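Local coordinates for protein N-isopropylammelide isopropylaminohydrolase (Burkholderia multivorans ATCC 17616, PDB 6NBO) that belongs to the amidohydrolase family of metal-dependent enzymes and holds zinc ions at the C-terminal ends of the strands of a TIM-barrel-type fold, at residues E209-G223 against M242-D256. Sequence-based numbering, arbitrary orientation.
With ZN (zinc ion), chain B; EDO (1,2-ethanediol), chain K.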
# COMPACT_ATOMS: atom_id res chain seq x y z
N GLU A 209 -5.79 13.06 16.39
CA GLU A 209 -5.50 14.48 16.60
C GLU A 209 -4.53 14.68 17.75
O GLU A 209 -3.65 15.55 17.69
CB GLU A 209 -6.80 15.24 16.86
CG GLU A 209 -6.63 16.74 17.08
CD GLU A 209 -6.76 17.54 15.80
OE1 GLU A 209 -6.55 16.97 14.70
OE2 GLU A 209 -7.09 18.74 15.89
N ARG A 210 -4.66 13.86 18.79
CA ARG A 210 -3.78 13.99 19.95
C ARG A 210 -2.33 13.73 19.59
O ARG A 210 -1.43 14.38 20.13
CB ARG A 210 -4.23 13.04 21.06
CG ARG A 210 -3.21 12.84 22.17
CD ARG A 210 -3.91 12.48 23.47
NE ARG A 210 -4.97 11.50 23.24
CZ ARG A 210 -4.93 10.24 23.67
NH1 ARG A 210 -3.90 9.81 24.39
NH2 ARG A 210 -5.93 9.43 23.40
N TYR A 211 -2.07 12.79 18.68
CA TYR A 211 -0.72 12.49 18.26
C TYR A 211 -0.36 13.16 16.94
O TYR A 211 0.75 12.95 16.44
CB TYR A 211 -0.54 10.96 18.15
CG TYR A 211 -0.55 10.33 19.53
CD1 TYR A 211 -1.74 9.98 20.15
CD2 TYR A 211 0.64 10.18 20.25
CE1 TYR A 211 -1.75 9.44 21.42
CE2 TYR A 211 0.64 9.65 21.52
CZ TYR A 211 -0.55 9.28 22.11
OH TYR A 211 -0.54 8.75 23.38
N GLY A 212 -1.25 13.98 16.40
CA GLY A 212 -1.00 14.65 15.13
C GLY A 212 -0.84 13.72 13.96
O GLY A 212 -0.06 14.00 13.04
N ARG A 213 -1.58 12.61 13.95
CA ARG A 213 -1.40 11.59 12.92
C ARG A 213 -2.60 11.56 11.99
O ARG A 213 -3.70 12.02 12.33
CB ARG A 213 -1.21 10.20 13.53
CG ARG A 213 -0.15 10.12 14.60
CD ARG A 213 1.26 10.40 14.09
NE ARG A 213 2.16 10.37 15.23
CZ ARG A 213 2.64 9.25 15.76
NH1 ARG A 213 2.32 8.08 15.23
NH2 ARG A 213 3.43 9.30 16.82
N GLY A 214 -2.38 10.99 10.81
CA GLY A 214 -3.45 10.71 9.89
C GLY A 214 -4.15 9.40 10.21
O GLY A 214 -3.79 8.68 11.14
N LEU A 215 -5.16 9.10 9.40
CA LEU A 215 -5.97 7.90 9.57
C LEU A 215 -6.12 7.19 8.23
O LEU A 215 -6.15 7.82 7.17
CB LEU A 215 -7.37 8.20 10.13
CG LEU A 215 -7.40 8.94 11.46
CD1 LEU A 215 -7.54 10.44 11.22
CD2 LEU A 215 -8.54 8.41 12.28
N ASP A 216 -6.23 5.87 8.29
CA ASP A 216 -6.54 5.04 7.13
C ASP A 216 -7.60 4.06 7.60
O ASP A 216 -7.30 3.14 8.37
CB ASP A 216 -5.29 4.32 6.60
CG ASP A 216 -5.56 3.51 5.33
OD1 ASP A 216 -6.67 2.97 5.17
OD2 ASP A 216 -4.64 3.42 4.48
N LEU A 217 -8.84 4.25 7.13
CA LEU A 217 -10.00 3.58 7.69
C LEU A 217 -10.54 2.54 6.71
O LEU A 217 -10.77 2.87 5.54
CB LEU A 217 -11.09 4.61 8.03
CG LEU A 217 -10.63 5.70 9.00
CD1 LEU A 217 -11.69 6.77 9.15
CD2 LEU A 217 -10.28 5.09 10.37
N HIS A 218 -10.71 1.30 7.18
CA HIS A 218 -11.40 0.27 6.40
C HIS A 218 -12.89 0.59 6.35
O HIS A 218 -13.54 0.66 7.39
CB HIS A 218 -11.21 -1.11 7.04
CG HIS A 218 -9.87 -1.75 6.81
ND1 HIS A 218 -8.70 -1.23 7.32
CD2 HIS A 218 -9.53 -2.89 6.15
CE1 HIS A 218 -7.69 -2.02 6.98
NE2 HIS A 218 -8.16 -3.03 6.27
N LEU A 219 -13.45 0.73 5.16
CA LEU A 219 -14.88 0.97 5.03
C LEU A 219 -15.45 -0.10 4.11
O LEU A 219 -15.42 0.05 2.88
CB LEU A 219 -15.18 2.39 4.50
CG LEU A 219 -16.67 2.74 4.60
CD1 LEU A 219 -17.16 2.67 6.05
CD2 LEU A 219 -16.98 4.10 3.99
N HIS A 220 -15.96 -1.18 4.71
CA HIS A 220 -16.61 -2.24 3.95
C HIS A 220 -18.10 -2.02 3.79
O HIS A 220 -18.74 -2.76 3.03
CB HIS A 220 -16.46 -3.61 4.63
CG HIS A 220 -15.07 -3.92 5.08
ND1 HIS A 220 -14.64 -3.70 6.37
CD2 HIS A 220 -14.03 -4.48 4.43
CE1 HIS A 220 -13.39 -4.09 6.49
NE2 HIS A 220 -12.99 -4.56 5.32
N GLU A 221 -18.67 -1.06 4.51
CA GLU A 221 -20.12 -0.94 4.58
C GLU A 221 -20.69 -0.68 3.19
O GLU A 221 -20.16 0.12 2.42
CB GLU A 221 -20.51 0.17 5.54
CG GLU A 221 -20.07 -0.10 6.98
CD GLU A 221 -20.35 1.07 7.89
OE1 GLU A 221 -20.74 2.15 7.39
OE2 GLU A 221 -20.22 0.90 9.12
N ARG A 222 -21.78 -1.37 2.88
CA ARG A 222 -22.36 -1.32 1.56
C ARG A 222 -23.45 -0.25 1.49
O ARG A 222 -24.07 0.09 2.50
CB ARG A 222 -22.94 -2.68 1.20
CG ARG A 222 -21.89 -3.79 1.25
CD ARG A 222 -20.97 -3.69 0.04
NE ARG A 222 -21.78 -3.63 -1.18
CZ ARG A 222 -22.28 -4.70 -1.79
NH1 ARG A 222 -22.04 -5.91 -1.30
NH2 ARG A 222 -23.01 -4.56 -2.88
N GLY A 223 -23.65 0.29 0.28
CA GLY A 223 -24.85 1.06 -0.01
C GLY A 223 -24.98 2.32 0.83
O GLY A 223 -24.01 3.03 1.09
N MET A 242 -7.93 18.25 8.45
CA MET A 242 -7.01 17.14 8.25
C MET A 242 -6.80 16.83 6.77
O MET A 242 -6.94 15.70 6.30
CB MET A 242 -7.48 15.92 9.02
CG MET A 242 -7.33 16.12 10.51
SD MET A 242 -7.56 14.63 11.45
CE MET A 242 -6.10 13.70 10.98
N GLN A 243 -6.41 17.88 6.06
CA GLN A 243 -6.11 17.85 4.64
C GLN A 243 -5.04 16.82 4.31
O GLN A 243 -3.95 16.84 4.88
CB GLN A 243 -5.64 19.24 4.22
CG GLN A 243 -5.55 19.47 2.74
CD GLN A 243 -6.91 19.57 2.10
OE1 GLN A 243 -7.92 19.68 2.80
NE2 GLN A 243 -6.96 19.53 0.77
N HIS A 244 -5.34 15.95 3.35
CA HIS A 244 -4.38 14.96 2.87
C HIS A 244 -3.85 14.09 4.01
O HIS A 244 -2.71 13.62 3.96
CB HIS A 244 -3.20 15.65 2.14
CG HIS A 244 -3.59 16.38 0.89
ND1 HIS A 244 -3.88 17.73 0.87
CD2 HIS A 244 -3.68 15.97 -0.40
CE1 HIS A 244 -4.16 18.11 -0.36
NE2 HIS A 244 -4.05 17.06 -1.15
N LYS A 245 -4.65 13.88 5.05
CA LYS A 245 -4.25 13.01 6.15
C LYS A 245 -5.20 11.84 6.37
O LYS A 245 -4.98 11.05 7.29
CB LYS A 245 -4.13 13.82 7.44
CG LYS A 245 -2.83 14.61 7.53
CD LYS A 245 -2.76 15.42 8.81
CE LYS A 245 -1.61 14.97 9.70
NZ LYS A 245 -1.59 15.76 10.97
N VAL A 246 -6.25 11.69 5.55
CA VAL A 246 -7.21 10.61 5.72
C VAL A 246 -7.27 9.78 4.44
O VAL A 246 -7.29 10.33 3.33
CB VAL A 246 -8.61 11.16 6.09
CG1 VAL A 246 -9.66 10.03 6.07
CG2 VAL A 246 -8.57 11.82 7.45
N THR A 247 -7.26 8.46 4.60
CA THR A 247 -7.38 7.50 3.51
C THR A 247 -8.58 6.61 3.82
O THR A 247 -8.80 6.23 4.98
CB THR A 247 -6.09 6.66 3.40
OG1 THR A 247 -4.98 7.53 3.15
CG2 THR A 247 -6.17 5.60 2.31
N ILE A 248 -9.36 6.31 2.79
CA ILE A 248 -10.47 5.36 2.90
C ILE A 248 -10.06 4.08 2.18
O ILE A 248 -9.82 4.11 0.96
CB ILE A 248 -11.77 5.90 2.28
CG1 ILE A 248 -12.03 7.33 2.76
CG2 ILE A 248 -12.93 4.96 2.64
CD1 ILE A 248 -12.29 7.44 4.24
N SER A 249 -10.01 2.97 2.90
CA SER A 249 -9.68 1.69 2.28
C SER A 249 -10.95 0.93 1.91
O SER A 249 -11.91 0.90 2.68
CB SER A 249 -8.82 0.84 3.21
OG SER A 249 -7.47 1.33 3.25
N HIS A 250 -10.92 0.31 0.72
CA HIS A 250 -11.96 -0.55 0.15
C HIS A 250 -13.08 0.30 -0.44
O HIS A 250 -13.21 0.40 -1.66
CB HIS A 250 -12.46 -1.56 1.18
CG HIS A 250 -11.36 -2.41 1.75
ND1 HIS A 250 -10.37 -2.97 0.96
CD2 HIS A 250 -11.06 -2.75 3.02
CE1 HIS A 250 -9.53 -3.64 1.72
NE2 HIS A 250 -9.92 -3.53 2.98
N ALA A 251 -13.89 0.94 0.41
CA ALA A 251 -14.88 1.91 -0.04
C ALA A 251 -15.85 1.30 -1.05
O ALA A 251 -16.24 1.94 -2.03
CB ALA A 251 -14.21 3.15 -0.63
N PHE A 252 -16.26 0.04 -0.79
CA PHE A 252 -17.16 -0.68 -1.69
C PHE A 252 -18.43 0.11 -1.99
O PHE A 252 -19.00 -0.03 -3.08
CB PHE A 252 -17.54 -2.04 -1.10
CG PHE A 252 -16.37 -2.90 -0.74
CD1 PHE A 252 -15.23 -2.93 -1.54
CD2 PHE A 252 -16.41 -3.70 0.39
CE1 PHE A 252 -14.16 -3.73 -1.20
CE2 PHE A 252 -15.34 -4.51 0.73
CZ PHE A 252 -14.21 -4.53 -0.07
N CYS A 253 -18.91 0.92 -1.04
CA CYS A 253 -20.18 1.60 -1.26
C CYS A 253 -20.12 2.54 -2.46
O CYS A 253 -21.17 2.84 -3.05
CB CYS A 253 -20.61 2.38 -0.02
SG CYS A 253 -19.52 3.76 0.44
N LEU A 254 -18.93 2.99 -2.85
CA LEU A 254 -18.78 3.84 -4.02
C LEU A 254 -19.12 3.10 -5.30
O LEU A 254 -19.37 3.75 -6.33
CB LEU A 254 -17.36 4.41 -4.08
CG LEU A 254 -16.94 5.38 -2.96
CD1 LEU A 254 -15.45 5.75 -3.04
CD2 LEU A 254 -17.79 6.65 -3.01
N GLY A 255 -19.14 1.77 -5.28
CA GLY A 255 -19.67 1.01 -6.39
C GLY A 255 -21.15 0.72 -6.31
O GLY A 255 -21.75 0.29 -7.31
N ASP A 256 -21.78 0.94 -5.14
CA ASP A 256 -23.22 0.73 -4.98
C ASP A 256 -24.05 1.96 -5.33
O ASP A 256 -25.20 1.82 -5.76
CB ASP A 256 -23.55 0.35 -3.53
CG ASP A 256 -22.94 -0.96 -3.11
OD1 ASP A 256 -22.99 -1.93 -3.89
OD2 ASP A 256 -22.43 -1.04 -1.98
ZN ZN B . -7.36 -4.53 4.77
C1 EDO K . 0.53 11.28 8.60
O1 EDO K . 0.30 11.49 9.99
C2 EDO K . -0.64 11.76 7.76
O2 EDO K . -0.38 11.29 6.43
O HOH W 1 -3.82 14.89 13.09
O HOH W 2 -4.03 8.28 5.60
O HOH W 3 -4.11 1.10 3.31
O HOH W 4 -17.86 1.10 1.70
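Asp-256 OD2 accepts two hydrogen bonds from the neighbouring loop: Arg-222 NE reaches its syn lone pair at 2.8 Å, and Gly-223 N approaches from the anti side, well out of the carboxylate plane. Arg-222 NH2 meets Asp-256 OD1, also at 2.8 Å, making a side-on, two-nitrogen salt bridge. Two bends, at chi2 and chi3, fold the arginine chain back so that its guanidinium edge faces the acid, while CD lies against Phe-252 CB. A water donates to both Leu-219 O and Glu-221 O and accepts from Cys-253 N, bridging this loop to the backbone of Cys-253.

Leading into these loops, strands 215-219 and 246-250 run parallel, paired from Leu-215 N to Lys-245 O through Leu-219 N to Ser-249 O. They are adjacent strands of the amidohydrolase barrel, joined by helix 223-239 in a beta-alpha-beta unit. Leu-217 and Ile-248 face that helix, whereas Asp-216, His-218, Thr-247 and Ser-249 point to the metal side. There Ser-249 OG donates to the syn lone pair of Asp-216 OD1 at 2.6 Å; with CG anti to the backbone N (chi1 -177°), the carboxylate extends over Thr-247 CG2, and its OD2 forms a salt bridge with Arg-124. His-218 NE2 binds zinc at 2.3 Å, together with His-65, His-67 and Asp-304. The His-250 ring, which belongs to a second zinc site, lies obliquely to the His-218 ring, planes at 65°, with His-250 NE2 3.3 Å from His-218 CD2.

At the opposite end of the strands, Lys-245 NZ donates to Gly-212 O from above the carbonyl plane, and Met-242 CE packs 3.6 Å from Leu-215 CD1.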